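Local coordinates for protein 1-deoxy-D-xylulose 5-phosphate reductoisomerase (Moraxella catarrhalis, PDB 4ZQG) that catalyses the NAD(P)H-dependent conversion of 1-deoxy-D-xylulose 5-phosphate to 2-C-methyl-D-erythritol 4-phosphate, a step of the MEP pathway that fosmidomycin inhibits, at residues Gly13-Ile18 with Val44-Ala49; Ser21-Ile26 with Met52-Val57. All blocks are in the same frame, centred on the assembly; numbering follows the deposited sequence.

Contact 1 of 2, residues Gly13-Ile18 with Val44-Ala49; sequences GATGSI and VDKLLA. With NAD (nicotinamide-adenine-dinucleotide), chain C.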
loop_
_atom_site.group_PDB
_atom_site.type_symbol
_atom_site.label_atom_id
_atom_site.label_comp_id
_atom_site.label_asym_id
_atom_site.label_seq_id
_atom_site.Cartn_x
_atom_site.Cartn_y
_atom_site.Cartn_z
ATOM N N GLY A 13 -13.135 -26.075 9.301
ATOM C CA GLY A 13 -13.987 -25.642 8.179
ATOM C C GLY A 13 -13.299 -25.935 6.863
ATOM O O GLY A 13 -13.462 -25.207 5.910
ATOM N N ALA A 14 -12.577 -27.055 6.806
ATOM C CA ALA A 14 -11.740 -27.440 5.644
ATOM C C ALA A 14 -12.449 -27.749 4.349
ATOM O O ALA A 14 -11.794 -27.818 3.323
ATOM C CB ALA A 14 -10.855 -28.629 5.998
ATOM N N THR A 15 -13.755 -27.942 4.392
ATOM C CA THR A 15 -14.533 -28.376 3.229
ATOM C C THR A 15 -15.177 -27.247 2.506
ATOM O O THR A 15 -15.686 -27.443 1.436
ATOM C CB THR A 15 -15.672 -29.359 3.608
ATOM O OG1 THR A 15 -16.482 -28.812 4.671
ATOM C CG2 THR A 15 -15.092 -30.686 4.060
ATOM N N GLY A 16 -15.172 -26.059 3.081
ATOM C CA GLY A 16 -15.816 -24.928 2.433
ATOM C C GLY A 16 -14.887 -24.180 1.487
ATOM O O GLY A 16 -13.787 -24.645 1.145
ATOM N N SER A 17 -15.335 -22.995 1.093
ATOM C CA SER A 17 -14.659 -22.179 0.092
ATOM C C SER A 17 -13.243 -21.803 0.561
ATOM O O SER A 17 -12.236 -22.042 -0.119
ATOM C CB SER A 17 -15.502 -20.924 -0.102
ATOM O OG SER A 17 -15.240 -20.354 -1.343
ATOM N N ILE A 18 -13.196 -21.268 1.780
ATOM C CA ILE A 18 -11.966 -20.863 2.403
ATOM C C ILE A 18 -11.057 -22.097 2.504
ATOM O O ILE A 18 -9.869 -22.055 2.165
ATOM C CB ILE A 18 -12.249 -20.163 3.775
ATOM C CG1 ILE A 18 -12.887 -18.819 3.565
ATOM C CG2 ILE A 18 -10.992 -19.988 4.586
ATOM C CD1 ILE A 18 -11.998 -17.775 2.892
ATOM N N VAL A 44 -19.437 -35.312 4.215
ATOM C CA VAL A 44 -18.702 -36.415 4.789
ATOM C C VAL A 44 -17.721 -37.034 3.780
ATOM O O VAL A 44 -16.563 -37.308 4.112
ATOM C CB VAL A 44 -19.683 -37.490 5.297
ATOM C CG1 VAL A 44 -18.949 -38.694 5.875
ATOM C CG2 VAL A 44 -20.603 -36.917 6.356
ATOM N N ASP A 45 -18.191 -37.269 2.558
ATOM C CA ASP A 45 -17.334 -37.823 1.521
ATOM C C ASP A 45 -16.125 -36.926 1.187
ATOM O O ASP A 45 -15.019 -37.430 0.973
ATOM C CB ASP A 45 -18.155 -38.117 0.278
ATOM C CG ASP A 45 -19.122 -39.290 0.471
ATOM O OD1 ASP A 45 -19.041 -40.031 1.494
ATOM O OD2 ASP A 45 -19.956 -39.470 -0.441
ATOM N N LYS A 46 -16.323 -35.598 1.181
ATOM C CA LYS A 46 -15.254 -34.694 0.863
ATOM C C LYS A 46 -14.244 -34.698 1.982
ATOM O O LYS A 46 -13.040 -34.859 1.765
ATOM C CB LYS A 46 -15.776 -33.316 0.584
ATOM C CG LYS A 46 -14.707 -32.444 -0.036
ATOM C CD LYS A 46 -15.197 -31.016 -0.185
ATOM C CE LYS A 46 -14.111 -30.149 -0.767
ATOM N NZ LYS A 46 -14.660 -28.794 -0.888
ATOM N N LEU A 47 -14.736 -34.623 3.197
ATOM C CA LEU A 47 -13.854 -34.814 4.345
ATOM C C LEU A 47 -13.082 -36.156 4.293
ATOM O O LEU A 47 -11.866 -36.184 4.462
ATOM C CB LEU A 47 -14.642 -34.714 5.628
ATOM C CG LEU A 47 -13.771 -34.572 6.849
ATOM C CD1 LEU A 47 -12.751 -33.424 6.753
ATOM C CD2 LEU A 47 -14.720 -34.354 8.005
ATOM N N LEU A 48 -13.753 -37.239 3.965
ATOM C CA LEU A 48 -13.035 -38.464 3.754
ATOM C C LEU A 48 -11.960 -38.344 2.695
ATOM O O LEU A 48 -10.809 -38.736 2.951
ATOM C CB LEU A 48 -13.990 -39.625 3.396
ATOM C CG LEU A 48 -13.295 -40.995 3.335
ATOM C CD1 LEU A 48 -12.993 -41.488 4.733
ATOM C CD2 LEU A 48 -14.105 -42.032 2.590
ATOM N N ALA A 49 -12.325 -37.849 1.499
ATOM C CA ALA A 49 -11.343 -37.682 0.407
ATOM C C ALA A 49 -10.119 -36.867 0.873
ATOM O O ALA A 49 -8.971 -37.214 0.531
ATOM C CB ALA A 49 -11.983 -37.047 -0.801
HETATM P PA NAD C . -18.673 -22.157 3.550
HETATM O O1A NAD C . -20.143 -22.065 3.783
HETATM O O2A NAD C . -18.112 -22.359 2.159
HETATM O O5B NAD C . -17.969 -23.213 4.552
HETATM C C5B NAD C . -18.153 -23.216 5.959
HETATM C C4B NAD C . -17.325 -24.329 6.622
HETATM O O4B NAD C . -17.724 -24.388 8.004
HETATM C C3B NAD C . -17.554 -25.719 6.015
HETATM O O3B NAD C . -16.358 -26.503 5.998
HETATM C C2B NAD C . -18.575 -26.342 6.954
HETATM O O2B NAD C . -18.389 -27.743 7.143
HETATM C C1B NAD C . -18.374 -25.626 8.285
HETATM N N9A NAD C . -19.670 -25.430 9.001
HETATM C C8A NAD C . -20.793 -24.911 8.472
HETATM N N7A NAD C . -21.797 -24.881 9.381
HETATM C C5A NAD C . -21.327 -25.390 10.519
HETATM C C6A NAD C . -21.922 -25.638 11.852
HETATM N N6A NAD C . -23.227 -25.302 12.106
HETATM N N1A NAD C . -21.097 -26.200 12.759
HETATM C C2A NAD C . -19.807 -26.547 12.474
HETATM N N3A NAD C . -19.203 -26.359 11.279
HETATM C C4A NAD C . -19.921 -25.778 10.277
HETATM O O3 NAD C . -18.063 -20.800 4.183
HETATM P PN NAD C . -16.963 -19.787 3.580
HETATM O O1N NAD C . -17.688 -19.014 2.499
HETATM O O2N NAD C . -15.678 -20.554 3.387
HETATM O O5D NAD C . -16.830 -18.856 4.883
HETATM C C5D NAD C . -16.006 -19.224 5.991
HETATM C C4D NAD C . -15.770 -18.013 6.896
HETATM O O4D NAD C . -14.777 -17.134 6.360
HETATM C C3D NAD C . -17.042 -17.197 7.041
HETATM O O3D NAD C . -17.063 -16.688 8.371
HETATM C C2D NAD C . -16.909 -16.105 6.003
HETATM O O2D NAD C . -17.708 -14.962 6.341
HETATM C C1D NAD C . -15.392 -15.879 6.001
HETATM N N1N NAD C . -14.898 -15.400 4.702
HETATM C C2N NAD C . -15.032 -16.151 3.580
HETATM C C3N NAD C . -14.586 -15.674 2.330
HETATM C C7N NAD C . -14.692 -16.487 1.065
HETATM O O7N NAD C . -14.045 -16.167 0.084
HETATM N N7N NAD C . -15.476 -17.563 1.022
HETATM C C4N NAD C . -13.999 -14.420 2.270
HETATM C C5N NAD C . -13.866 -13.699 3.430
HETATM C C6N NAD C . -14.320 -14.189 4.642
#
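Thr15 meets Lys46 and Leu47 where the dinucleotide-binding loop of a Rossmann fold, the Gly-rich turn between strand 7-12 and helix 17-26, faces the start of helix 44-54. The polar part of the contact is one hydrogen bond, from Lys46 NZ to Thr15 O at 2.9 Å. NZ stands above the carbonyl plane, tilted 35° out of it, and not on a lone pair. Lys46 gets there by full extension: its CG is anti to the backbone N (chi1 -168°) and the chain stays straight beyond it. The same NZ also forms a salt bridge with Asp20, on the first turns of helix 17-26, so one ammonium links both the loop and that helix to helix 44-54.

The apolar part is thinner. Thr15 CG2 lies 4.3 Å from Leu47 CB, while Lys46 CD passes alongside Thr15 CB; the CA atoms of Thr15 and Leu47 are the nearest pair across the segments, 6.6 Å apart.

Thr15 also binds the cofactor. With its hydroxyl placed between the backbone N and the carbonyl carbon, Thr15 OG1 is hydrogen-bonded to NAD O3B, on the adenosine ribose, at 2.7 Å. The Thr15 N-H adds a weak bond to the same oxygen. Gly16 is the N-cap, and its backbone lies close to the cofactor, with Gly16 N 3.2 Å from NAD O3B. Beyond it the backbone N-H groups of Ser17 and Ile18 receive the diphosphate, an arrangement in which the helix dipole probably helps to stabilise the negative charge. Ser17 N reaches NAD O2A along a fairly straight line, and Ile18 N donates to NAD O2N at 3.0 Å, its N-H...O angle of 170° being nearly straight.

Contact 2 of 2, residues Ser21-Ile26 with Met52-Val57; sequences STLAII and MEFHPV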
loop_
_atom_site.group_PDB
_atom_site.type_symbol
_atom_site.label_atom_id
_atom_site.label_comp_id
_atom_site.label_asym_id
_atom_site.label_seq_id
_atom_site.Cartn_x
_atom_site.Cartn_y
_atom_site.Cartn_z
ATOM N N SER A 21 -9.310 -23.004 -0.736
ATOM C CA SER A 21 -8.204 -22.136 -1.085
ATOM C C SER A 21 -6.990 -22.400 -0.245
ATOM O O SER A 21 -5.880 -22.353 -0.757
ATOM C CB SER A 21 -8.568 -20.673 -0.929
ATOM O OG SER A 21 -9.528 -20.279 -1.887
ATOM N N THR A 22 -7.199 -22.651 1.054
ATOM C CA THR A 22 -6.101 -22.956 1.983
ATOM C C THR A 22 -5.399 -24.190 1.473
ATOM O O THR A 22 -4.181 -24.216 1.260
ATOM C CB THR A 22 -6.651 -23.158 3.398
ATOM O OG1 THR A 22 -7.452 -22.024 3.747
ATOM C CG2 THR A 22 -5.582 -23.311 4.413
ATOM N N LEU A 23 -6.179 -25.212 1.216
ATOM C CA LEU A 23 -5.595 -26.485 0.803
ATOM C C LEU A 23 -4.905 -26.331 -0.505
ATOM O O LEU A 23 -3.878 -26.981 -0.737
ATOM C CB LEU A 23 -6.646 -27.632 0.779
ATOM C CG LEU A 23 -7.088 -27.968 2.218
ATOM C CD1 LEU A 23 -8.270 -28.904 2.330
ATOM C CD2 LEU A 23 -5.897 -28.464 3.005
ATOM N N ALA A 24 -5.421 -25.455 -1.370
ATOM C CA ALA A 24 -4.778 -25.280 -2.691
ATOM C C ALA A 24 -3.373 -24.740 -2.538
ATOM O O ALA A 24 -2.479 -25.086 -3.319
ATOM C CB ALA A 24 -5.624 -24.447 -3.618
ATOM N N ILE A 25 -3.156 -23.964 -1.476
ATOM C CA ILE A 25 -1.854 -23.461 -1.156
ATOM C C ILE A 25 -0.983 -24.551 -0.535
ATOM O O ILE A 25 0.172 -24.681 -0.889
ATOM C CB ILE A 25 -1.974 -22.267 -0.202
ATOM C CG1 ILE A 25 -2.663 -21.075 -0.894
ATOM C CG2 ILE A 25 -0.601 -21.844 0.311
ATOM C CD1 ILE A 25 -3.128 -19.975 0.079
ATOM N N ILE A 26 -1.531 -25.339 0.390
ATOM C CA ILE A 26 -0.779 -26.446 0.988
ATOM C C ILE A 26 -0.208 -27.397 -0.092
ATOM O O ILE A 26 0.943 -27.846 0.005
ATOM C CB ILE A 26 -1.626 -27.288 1.935
ATOM C CG1 ILE A 26 -2.274 -26.462 3.051
ATOM C CG2 ILE A 26 -0.759 -28.374 2.532
ATOM C CD1 ILE A 26 -1.308 -25.584 3.756
ATOM N N MET A 52 -7.938 -39.026 3.194
ATOM C CA MET A 52 -7.083 -39.925 2.414
ATOM C C MET A 52 -5.927 -39.198 1.734
ATOM O O MET A 52 -4.829 -39.740 1.560
ATOM C CB MET A 52 -7.896 -40.636 1.344
ATOM C CG MET A 52 -9.134 -41.335 1.861
ATOM S SD MET A 52 -10.059 -41.944 0.469
ATOM C CE MET A 52 -11.154 -43.130 1.253
ATOM N N GLU A 53 -6.179 -37.961 1.324
ATOM C CA GLU A 53 -5.143 -37.189 0.700
ATOM C C GLU A 53 -4.070 -36.777 1.709
ATOM O O GLU A 53 -2.897 -36.957 1.456
ATOM C CB GLU A 53 -5.732 -35.960 0.002
ATOM C CG GLU A 53 -4.638 -35.110 -0.617
ATOM C CD GLU A 53 -5.128 -33.952 -1.409
ATOM O OE1 GLU A 53 -6.334 -33.663 -1.373
ATOM O OE2 GLU A 53 -4.254 -33.319 -2.045
ATOM N N PHE A 54 -4.467 -36.280 2.866
ATOM C CA PHE A 54 -3.503 -35.641 3.758
ATOM C C PHE A 54 -3.127 -36.422 4.985
ATOM O O PHE A 54 -2.258 -35.960 5.702
ATOM C CB PHE A 54 -3.977 -34.221 4.192
ATOM C CG PHE A 54 -4.050 -33.225 3.071
ATOM C CD1 PHE A 54 -5.257 -32.862 2.528
ATOM C CD2 PHE A 54 -2.911 -32.673 2.547
ATOM C CE1 PHE A 54 -5.325 -31.945 1.490
ATOM C CE2 PHE A 54 -2.975 -31.778 1.506
ATOM C CZ PHE A 54 -4.183 -31.416 0.972
ATOM N N HIS A 55 -3.748 -37.571 5.242
ATOM C CA HIS A 55 -3.447 -38.426 6.425
ATOM C C HIS A 55 -3.339 -37.584 7.689
ATOM O O HIS A 55 -2.283 -37.547 8.316
ATOM C CB HIS A 55 -2.150 -39.275 6.261
ATOM C CG HIS A 55 -2.174 -40.257 5.114
ATOM N ND1 HIS A 55 -1.186 -40.299 4.146
ATOM C CD2 HIS A 55 -3.070 -41.215 4.772
ATOM C CE1 HIS A 55 -1.474 -41.233 3.259
ATOM N NE2 HIS A 55 -2.614 -41.806 3.614
ATOM N N PRO A 56 -4.416 -36.852 8.043
ATOM C CA PRO A 56 -4.411 -36.044 9.241
ATOM C C PRO A 56 -4.474 -36.893 10.490
ATOM O O PRO A 56 -5.036 -37.980 10.461
ATOM C CB PRO A 56 -5.717 -35.280 9.139
ATOM C CG PRO A 56 -6.589 -36.127 8.355
ATOM C CD PRO A 56 -5.683 -36.700 7.315
ATOM N N VAL A 57 -3.933 -36.379 11.584
ATOM C CA VAL A 57 -4.020 -37.063 12.849
ATOM C C VAL A 57 -5.457 -37.101 13.340
ATOM O O VAL A 57 -5.876 -38.078 13.884
ATOM C CB VAL A 57 -3.055 -36.450 13.886
ATOM C CG1 VAL A 57 -3.165 -37.161 15.218
ATOM C CG2 VAL A 57 -1.627 -36.522 13.368
#
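The Phe54 ring carries this contact, inserted from the last turn of helix 44-54 toward the C-terminal end of helix 17-26. One face is taken by its own neighbour in sequence: Glu53 CG lies 3.8 Å above the plane, over the ring centre. Leu23 and Ile26 approach the CZ end obliquely, each with a methyl on the side of the ring plane away from Glu53 CG.

Across the contact, Leu23 CD2 is 3.8 Å from Phe54 CE1 and 4.0 Å from Phe54 CZ, so a single methyl touches two neighbouring ring atoms. Ile26 CG2 approaches the other flank of the ring, 4.2 Å from Phe54 CE2. The two contacts thus bracket the CZ end. Leu23 and Ile26 are three residues apart, about one helical turn, which puts both on the side of helix 17-26 that faces the ring. Ile26 uses its branch methyl: CG2 is anti to the backbone N, while CG1 stands beside that N (chi1 -56°) and leads the end of the chain elsewhere.

The backbones remain well apart, with the nearest CA atoms, those of Leu23 and Phe54, separated by 9.8 Å; the Phe54 ring and the side chains of Leu23 and Ile26 together span the gap. Directly after Phe54 the helix ends, since His55 leaves helical geometry with positive phi (45°).

This is plain packing of two helices over a Rossmann sheet. Below them, Leu23 and Ile26 rest on strand 7-12 through Ile11 and Leu9, and Phe54 on Ile35 of strand 33-39. The polar link nearby, a salt bridge from Glu53 to Arg27, is made just beyond the end of segment 21-26. The contacts between the segments are methyl to aromatic ring, consistent with cohesion through dispersion and exclusion of water.

In the fold
From the N terminus, strand 7-12 runs into the cofactor loop and helix 17-26, then the chain returns through strand 33-39 to helix 44-54. Contact 1 brings the helix that follows this beta-alpha-beta unit back to the loop after its first strand, and contact 2 brings 52-57 back to 21-26. Each spans 25 intervening residues, and the two loops cross because their segments alternate along the chain. Both tie helix 17-26, or the loop leading into it, to helix 44-54, contact 1 at the cofactor end and contact 2 farther along both helices. Their centres lie about 10 Å apart, and packing of Leu23 CD1 against Ala14 O, 3.8 Å away, joins them directly.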